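Local coordinates for melanin biosynthesis protein TyrA, putative (Shewanella oneidensis, PDB 2IIZ) that binds heme b and probably acts as a peroxidase of the dye-decolorizing (DyP) family, at residues Y49-Q54 / S58-F63; N69-L74 / P173-G178; K199-E202 / T208-D211. All blocks are in the same frame, centred on the assembly; numbering follows the deposited sequence.

Interaction 1 (Y49-Q54 / S58-F63)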
# COMPACT_ATOMS: atom_id res chain seq x y z
N TYR A 49 1.29 11.17 -19.74
CA TYR A 49 0.25 11.27 -20.78
C TYR A 49 0.31 10.04 -21.66
O TYR A 49 -0.67 9.33 -21.82
CB TYR A 49 0.51 12.53 -21.59
CG TYR A 49 -0.53 12.96 -22.58
CD1 TYR A 49 -0.53 12.49 -23.89
CD2 TYR A 49 -1.53 13.87 -22.21
CE1 TYR A 49 -1.50 12.92 -24.81
CE2 TYR A 49 -2.50 14.30 -23.12
CZ TYR A 49 -2.48 13.82 -24.41
OH TYR A 49 -3.45 14.25 -25.29
N GLU A 50 1.48 9.81 -22.23
CA GLU A 50 1.74 8.66 -23.09
C GLU A 50 1.32 7.30 -22.47
O GLU A 50 0.92 6.38 -23.20
CB GLU A 50 3.23 8.64 -23.47
CG GLU A 50 3.62 9.82 -24.40
CD GLU A 50 5.12 9.94 -24.69
OE1 GLU A 50 5.96 9.40 -23.93
OE2 GLU A 50 5.46 10.59 -25.70
N LEU A 51 1.41 7.21 -21.14
CA LEU A 51 1.11 5.97 -20.40
C LEU A 51 -0.38 5.62 -20.35
O LEU A 51 -0.76 4.46 -20.09
CB LEU A 51 1.64 6.07 -18.97
CG LEU A 51 3.15 5.99 -18.79
CD1 LEU A 51 3.51 6.30 -17.37
CD2 LEU A 51 3.64 4.63 -19.15
N THR A 52 -1.22 6.64 -20.58
CA THR A 52 -2.65 6.44 -20.72
C THR A 52 -2.94 5.45 -21.85
O THR A 52 -3.68 4.47 -21.67
CB THR A 52 -3.37 7.81 -20.90
OG1 THR A 52 -3.30 8.53 -19.65
CG2 THR A 52 -4.84 7.61 -21.23
N ASP A 53 -2.35 5.68 -23.01
CA ASP A 53 -2.45 4.75 -24.13
C ASP A 53 -1.70 3.42 -23.85
O ASP A 53 -2.24 2.34 -24.07
CB ASP A 53 -1.93 5.41 -25.40
CG ASP A 53 -2.80 6.59 -25.87
OD1 ASP A 53 -4.05 6.48 -25.89
OD2 ASP A 53 -2.23 7.63 -26.24
N GLN A 54 -0.45 3.49 -23.38
CA GLN A 54 0.33 2.27 -23.17
C GLN A 54 -0.41 1.30 -22.24
O GLN A 54 -0.45 0.09 -22.49
CB GLN A 54 1.71 2.58 -22.59
CG GLN A 54 2.62 1.35 -22.50
CD GLN A 54 4.03 1.69 -22.03
OE1 GLN A 54 4.42 2.86 -21.98
NE2 GLN A 54 4.81 0.67 -21.69
N SER A 58 -5.56 -1.03 -18.31
CA SER A 58 -5.80 -0.86 -16.87
C SER A 58 -6.10 0.60 -16.53
O SER A 58 -5.80 1.05 -15.44
CB SER A 58 -4.59 -1.34 -16.08
OG SER A 58 -3.48 -0.47 -16.24
N ALA A 59 -6.68 1.31 -17.49
CA ALA A 59 -7.16 2.69 -17.32
C ALA A 59 -6.19 3.62 -16.60
O ALA A 59 -6.57 4.37 -15.70
CB ALA A 59 -8.50 2.68 -16.64
N PHE A 60 -4.92 3.57 -17.01
CA PHE A 60 -3.90 4.37 -16.35
C PHE A 60 -4.14 5.82 -16.65
O PHE A 60 -4.55 6.18 -17.76
CB PHE A 60 -2.49 3.99 -16.81
CG PHE A 60 -1.43 4.87 -16.23
CD1 PHE A 60 -1.17 6.13 -16.78
CD2 PHE A 60 -0.68 4.45 -15.14
CE1 PHE A 60 -0.19 6.97 -16.24
CE2 PHE A 60 0.30 5.27 -14.59
CZ PHE A 60 0.55 6.54 -15.15
N ASN A 61 -3.87 6.66 -15.66
CA ASN A 61 -3.86 8.10 -15.89
C ASN A 61 -3.25 8.82 -14.71
O ASN A 61 -3.08 8.21 -13.65
CB ASN A 61 -5.27 8.63 -16.11
CG ASN A 61 -6.10 8.51 -14.89
OD1 ASN A 61 -6.02 9.35 -13.98
ND2 ASN A 61 -6.92 7.46 -14.85
N GLY A 62 -2.92 10.09 -14.91
CA GLY A 62 -2.05 10.81 -14.00
C GLY A 62 -1.86 12.29 -14.34
O GLY A 62 -2.21 12.75 -15.43
N PHE A 63 -1.30 13.02 -13.39
CA PHE A 63 -0.90 14.38 -13.64
C PHE A 63 0.25 14.81 -12.75
O PHE A 63 0.46 14.23 -11.69
CB PHE A 63 -2.10 15.35 -13.59
CG PHE A 63 -2.70 15.56 -12.23
CD1 PHE A 63 -2.06 16.33 -11.27
CD2 PHE A 63 -3.92 15.01 -11.91
CE1 PHE A 63 -2.64 16.53 -10.00
CE2 PHE A 63 -4.49 15.20 -10.66
CZ PHE A 63 -3.83 15.97 -9.71
O HOH W 1 -5.55 4.81 -19.76
O HOH W 2 -2.30 10.49 -17.98
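The phenyl ring of Phe-60 lies obliquely against Leu-51 in the last turns of helix 34-54. CE1 of Phe-60 comes to 3.4 Å from CB of Leu-51, and the ring's far end, CZ, lies 3.7 Å from CD1 of the same leucine. With CG anti to the backbone N (chi1 175°), the ring is carried from its loop toward the helix, where Val-118 and Leu-115 of helix 112-125 also touch it. Cut back to an alanine, Phe-60 would probably leave a gap between helices 34-54 and 112-125 and strip Leu-51 of its aromatic neighbour.

A polar seam runs beside this packing. Water 1 donates to O of Thr-52 at 2.7 Å and to O of Phe-60 at 2.6 Å. The hydroxyl OG1 of Thr-52 sits 3.3 Å from Phe-60 O, at best a weak bond. OG1 of Thr-52 is hydrogen-bonded to water 2 at 2.8 Å, and the same water takes a weak bond from Gly-62 N.

The contact closes the tight connection from helix 34-54 into strand 61-67, part of the ferredoxin-like half of the DyP fold. Beside the apolar packing, water 1 bridges two carbonyl oxygens, both acceptors that cannot bond each other, while water 2 links the Thr-52 hydroxyl to the Gly-62 N-H, so helix end and strand start are joined mainly through side chains and solvent.

Interaction 2 (N69-L74 / P173-G178)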
# COMPACT_ATOMS: atom_id res chain seq x y z
N ASN A 69 3.59 28.02 -3.72
CA ASN A 69 4.74 28.76 -3.20
C ASN A 69 6.06 28.54 -3.97
O ASN A 69 7.08 29.13 -3.63
CB ASN A 69 4.93 28.42 -1.71
CG ASN A 69 4.00 29.21 -0.80
OD1 ASN A 69 3.18 29.99 -1.27
ND2 ASN A 69 4.14 29.01 0.51
N TYR A 70 6.02 27.69 -4.98
CA TYR A 70 7.20 27.42 -5.81
C TYR A 70 7.02 27.81 -7.27
O TYR A 70 7.99 27.85 -8.02
CB TYR A 70 7.52 25.94 -5.73
CG TYR A 70 8.83 25.56 -6.35
CD1 TYR A 70 10.02 26.08 -5.86
CD2 TYR A 70 8.88 24.68 -7.42
CE1 TYR A 70 11.24 25.73 -6.42
CE2 TYR A 70 10.08 24.33 -8.00
CZ TYR A 70 11.26 24.85 -7.50
OH TYR A 70 12.45 24.50 -8.06
N TRP A 71 5.78 28.10 -7.68
CA TRP A 71 5.51 28.49 -9.06
C TRP A 71 6.53 29.51 -9.57
O TRP A 71 7.09 29.34 -10.65
CB TRP A 71 4.09 29.06 -9.24
CG TRP A 71 3.79 29.36 -10.68
CD1 TRP A 71 3.98 30.55 -11.34
CD2 TRP A 71 3.25 28.45 -11.64
NE1 TRP A 71 3.58 30.42 -12.64
CE2 TRP A 71 3.14 29.14 -12.85
CE3 TRP A 71 2.85 27.10 -11.59
CZ2 TRP A 71 2.64 28.54 -14.01
CZ3 TRP A 71 2.36 26.50 -12.75
CH2 TRP A 71 2.26 27.22 -13.93
N ASP A 72 6.76 30.55 -8.78
CA ASP A 72 7.59 31.69 -9.23
C ASP A 72 9.11 31.46 -9.28
O ASP A 72 9.83 32.26 -9.86
CB ASP A 72 7.26 32.92 -8.39
CG ASP A 72 5.87 33.43 -8.67
OD1 ASP A 72 5.37 33.20 -9.80
OD2 ASP A 72 5.27 34.06 -7.78
N SER A 73 9.58 30.39 -8.66
CA SER A 73 10.96 29.95 -8.83
C SER A 73 11.10 29.23 -10.17
O SER A 73 12.10 29.41 -10.88
CB SER A 73 11.35 29.02 -7.68
OG SER A 73 11.17 29.67 -6.43
N LEU A 74 10.10 28.43 -10.51
CA LEU A 74 10.08 27.65 -11.76
C LEU A 74 9.57 28.41 -12.96
O LEU A 74 10.11 28.25 -14.05
CB LEU A 74 9.17 26.43 -11.61
CG LEU A 74 9.78 25.06 -11.32
CD1 LEU A 74 8.67 24.02 -11.41
CD2 LEU A 74 10.93 24.71 -12.25
N PRO A 173 -6.27 32.91 -20.82
CA PRO A 173 -5.88 32.22 -22.05
C PRO A 173 -4.59 31.39 -21.92
O PRO A 173 -4.55 30.23 -22.35
CB PRO A 173 -5.71 33.37 -23.05
CG PRO A 173 -6.58 34.46 -22.54
CD PRO A 173 -6.57 34.33 -21.05
N GLU A 174 -3.54 31.99 -21.35
CA GLU A 174 -2.23 31.33 -21.28
C GLU A 174 -2.29 29.98 -20.56
O GLU A 174 -1.50 29.09 -20.88
CB GLU A 174 -1.16 32.23 -20.64
CG GLU A 174 0.20 31.51 -20.43
CD GLU A 174 1.38 32.44 -20.17
OE1 GLU A 174 1.18 33.65 -19.92
OE2 GLU A 174 2.52 31.93 -20.23
N PHE A 175 -3.21 29.84 -19.60
CA PHE A 175 -3.30 28.62 -18.75
C PHE A 175 -4.56 27.77 -18.94
O PHE A 175 -4.86 26.88 -18.12
CB PHE A 175 -3.15 29.03 -17.29
CG PHE A 175 -1.86 29.72 -17.01
CD1 PHE A 175 -0.72 28.98 -16.71
CD2 PHE A 175 -1.77 31.11 -17.07
CE1 PHE A 175 0.49 29.61 -16.46
CE2 PHE A 175 -0.56 31.75 -16.82
CZ PHE A 175 0.57 31.00 -16.51
N LYS A 176 -5.29 28.02 -20.01
CA LYS A 176 -6.43 27.19 -20.42
C LYS A 176 -5.95 25.75 -20.55
O LYS A 176 -4.89 25.49 -21.12
CB LYS A 176 -7.01 27.71 -21.75
CG LYS A 176 -8.07 26.82 -22.40
CD LYS A 176 -8.76 27.50 -23.59
CE LYS A 176 -9.44 26.47 -24.51
N GLY A 177 -6.74 24.82 -20.03
CA GLY A 177 -6.33 23.41 -19.95
C GLY A 177 -5.76 23.03 -18.59
O GLY A 177 -5.53 21.86 -18.32
N GLY A 178 -5.54 24.01 -17.72
CA GLY A 178 -5.00 23.76 -16.39
C GLY A 178 -6.09 23.75 -15.34
O GLY A 178 -7.19 24.23 -15.58
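Trp-71 carries its indole away from the start of helix 71-74 with CG anti to the backbone N (chi1 -176°), and Phe-175 swings its ring to meet it with CG beside its own backbone N (chi1 -59°). The two side chains bridge a wide separation of main chains: even the nearest CA atoms, those of Trp-71 and Phe-175, are 13.1 Å apart. They run antiparallel, each passing the other's end, and CZ2 of Trp-71 lies 3.4 Å from CE1 of Phe-175. CH2 of Trp-71 is 3.9 Å from the same CE1. The planes are inclined at 62° and the centroids of the phenyl and the six-membered indole ring stand 5.8 Å apart, an oblique aromatic pair.

Both rings have further neighbours. The indole NE1 is bonded to the carbonyl of Ser-78, and Tyr-75 meets the ring of Trp-71. CG of Glu-174 lies over one face of Phe-175, whose ring also meets that of Phe-306; the carboxylate of Glu-174 reaches Ser-78 OG.

Beyond Phe-175 the chain makes a type II beta turn to Gly-178, closed by Gly-178 N to Phe-175 O at 3.0 Å. At the backbone angles of Gly-177 a CB would collide with the carbonyl O of Lys-176, and strand 179-188 follows the turn. This small aromatic cluster joins the N-terminal and C-terminal family regions of a DyP-type peroxidase, pairing a short helix after strand 61-67 with the turn leading into a strand of the same large antiparallel sheet.

Interaction 3 (K199-E202 / T208-D211)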
# COMPACT_ATOMS: atom_id res chain seq x y z
N LYS A 199 -28.41 6.10 12.37
CA LYS A 199 -29.15 7.33 12.10
C LYS A 199 -28.28 8.58 12.32
O LYS A 199 -28.40 9.55 11.58
CB LYS A 199 -30.40 7.40 12.99
CG LYS A 199 -31.33 8.60 12.72
CD LYS A 199 -31.83 8.63 11.27
CE LYS A 199 -32.94 9.66 11.09
NZ LYS A 199 -33.69 9.45 9.81
N LYS A 200 -27.41 8.55 13.33
CA LYS A 200 -26.51 9.69 13.58
C LYS A 200 -25.53 9.88 12.44
O LYS A 200 -25.30 11.02 12.00
CB LYS A 200 -25.72 9.53 14.87
CG LYS A 200 -26.59 9.28 16.08
CD LYS A 200 -26.15 10.06 17.31
CE LYS A 200 -27.27 10.10 18.34
NZ LYS A 200 -27.06 11.17 19.34
N GLN A 201 -24.95 8.76 11.99
CA GLN A 201 -24.02 8.77 10.88
C GLN A 201 -24.70 9.42 9.69
O GLN A 201 -24.15 10.32 9.08
CB GLN A 201 -23.57 7.34 10.48
CG GLN A 201 -22.80 6.58 11.56
CD GLN A 201 -22.11 5.31 11.07
OE1 GLN A 201 -21.84 5.14 9.87
NE2 GLN A 201 -21.80 4.42 12.00
N GLU A 202 -25.90 8.94 9.39
CA GLU A 202 -26.68 9.41 8.24
C GLU A 202 -27.01 10.90 8.38
O GLU A 202 -27.02 11.63 7.40
CB GLU A 202 -27.96 8.56 8.07
CG GLU A 202 -27.63 7.07 7.77
CD GLU A 202 -28.84 6.16 7.54
OE1 GLU A 202 -29.93 6.45 8.08
OE2 GLU A 202 -28.69 5.15 6.82
N THR A 208 -28.58 8.51 3.35
CA THR A 208 -28.64 7.18 3.98
C THR A 208 -27.37 6.43 3.60
O THR A 208 -26.82 6.65 2.53
CB THR A 208 -29.88 6.37 3.59
OG1 THR A 208 -29.91 6.14 2.18
CG2 THR A 208 -31.14 7.09 4.01
N LYS A 209 -26.92 5.54 4.48
CA LYS A 209 -25.63 4.86 4.32
C LYS A 209 -25.68 3.88 3.16
O LYS A 209 -25.08 4.13 2.12
CB LYS A 209 -25.21 4.17 5.62
CG LYS A 209 -23.73 3.76 5.68
CD LYS A 209 -23.27 3.51 7.12
CE LYS A 209 -21.82 2.98 7.19
NZ LYS A 209 -21.32 2.87 8.61
N GLN A 210 -26.40 2.77 3.34
CA GLN A 210 -26.36 1.67 2.39
C GLN A 210 -26.87 2.04 1.00
O GLN A 210 -26.15 1.94 0.03
CB GLN A 210 -27.15 0.47 2.92
CG GLN A 210 -26.84 -0.83 2.18
CD GLN A 210 -25.34 -1.20 2.21
OE1 GLN A 210 -24.80 -1.68 1.22
NE2 GLN A 210 -24.69 -0.98 3.35
N ASP A 211 -28.12 2.48 0.92
CA ASP A 211 -28.74 2.82 -0.36
C ASP A 211 -28.28 4.17 -0.90
O ASP A 211 -28.49 4.46 -2.08
CB ASP A 211 -30.27 2.80 -0.23
CG ASP A 211 -30.82 1.41 0.10
OD1 ASP A 211 -30.15 0.40 -0.20
OD2 ASP A 211 -31.93 1.34 0.68
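The ammonium of Lys-209 donates to the amide oxygen of Gln-201, NZ to OE1 at 2.6 Å, the shorter of the two hydrogen bonds across this contact. NZ approaches at 128° to the C=O bond and is tilted slightly from the carbonyl plane. An extended lysine chain, with CG anti to the backbone N, spans the distance from the loop to the helix, and its CE passes 3.4 Å from OE1 of Gln-201. NZ has a second, weak bond to the carbonyl of Thr-148. On the other end of the glutamine amide, NE2 donates to Leu-196 O, so both ends of the group are engaged and its flip state is defined by its partners.

The next helical residue reaches the loop backbone. OE2 of Glu-202 accepts from Lys-209 N at 3.0 Å in a nearly straight bond, 172° at the hydrogen, although the N-H meets the oxygen on its anti side and 34° out of the carboxylate plane. Helix 198-205 ends and the chain turns back, so that the loop at 208-209 lies beside the helix's own side chains, two of which, in succession, hold one lysine by its ammonium and by its backbone N-H. The segment belongs to the C-terminal DyP family region, and the side chain of Lys-209 lies about 9 Å from the bound heme.

Alongside, Thr-208 CA is 3.5 Å from OE2 of Glu-202, and CB of the threonine also touches that oxygen, at 3.7 Å. The threonine hydroxyl is used differently, bonding to Ile-213 N farther along the same loop. Phe-150 touches the side chains of Gln-201, Glu-202 and Lys-209.

Interactions 1 and 2 are buried, whereas interaction 3 is only partly so and lies farther from the centre of the chain, about 25 Å out. Interactions 1 and 3 are both short-range, each tying a helix to the chain that soon follows it; interaction 2 instead joins segments almost a hundred residues apart. Strand 61-67, begun in interaction 1, runs on to the helix of interaction 2, yet their nearest atoms remain about 9 Å apart. Chemistry follows place: apolar packing with bridging waters in 49-54/58-63, purely aromatic contact in 69-74/173-178, and direct polar bonds in 199-202/208-211, the contact on the heme-binding side.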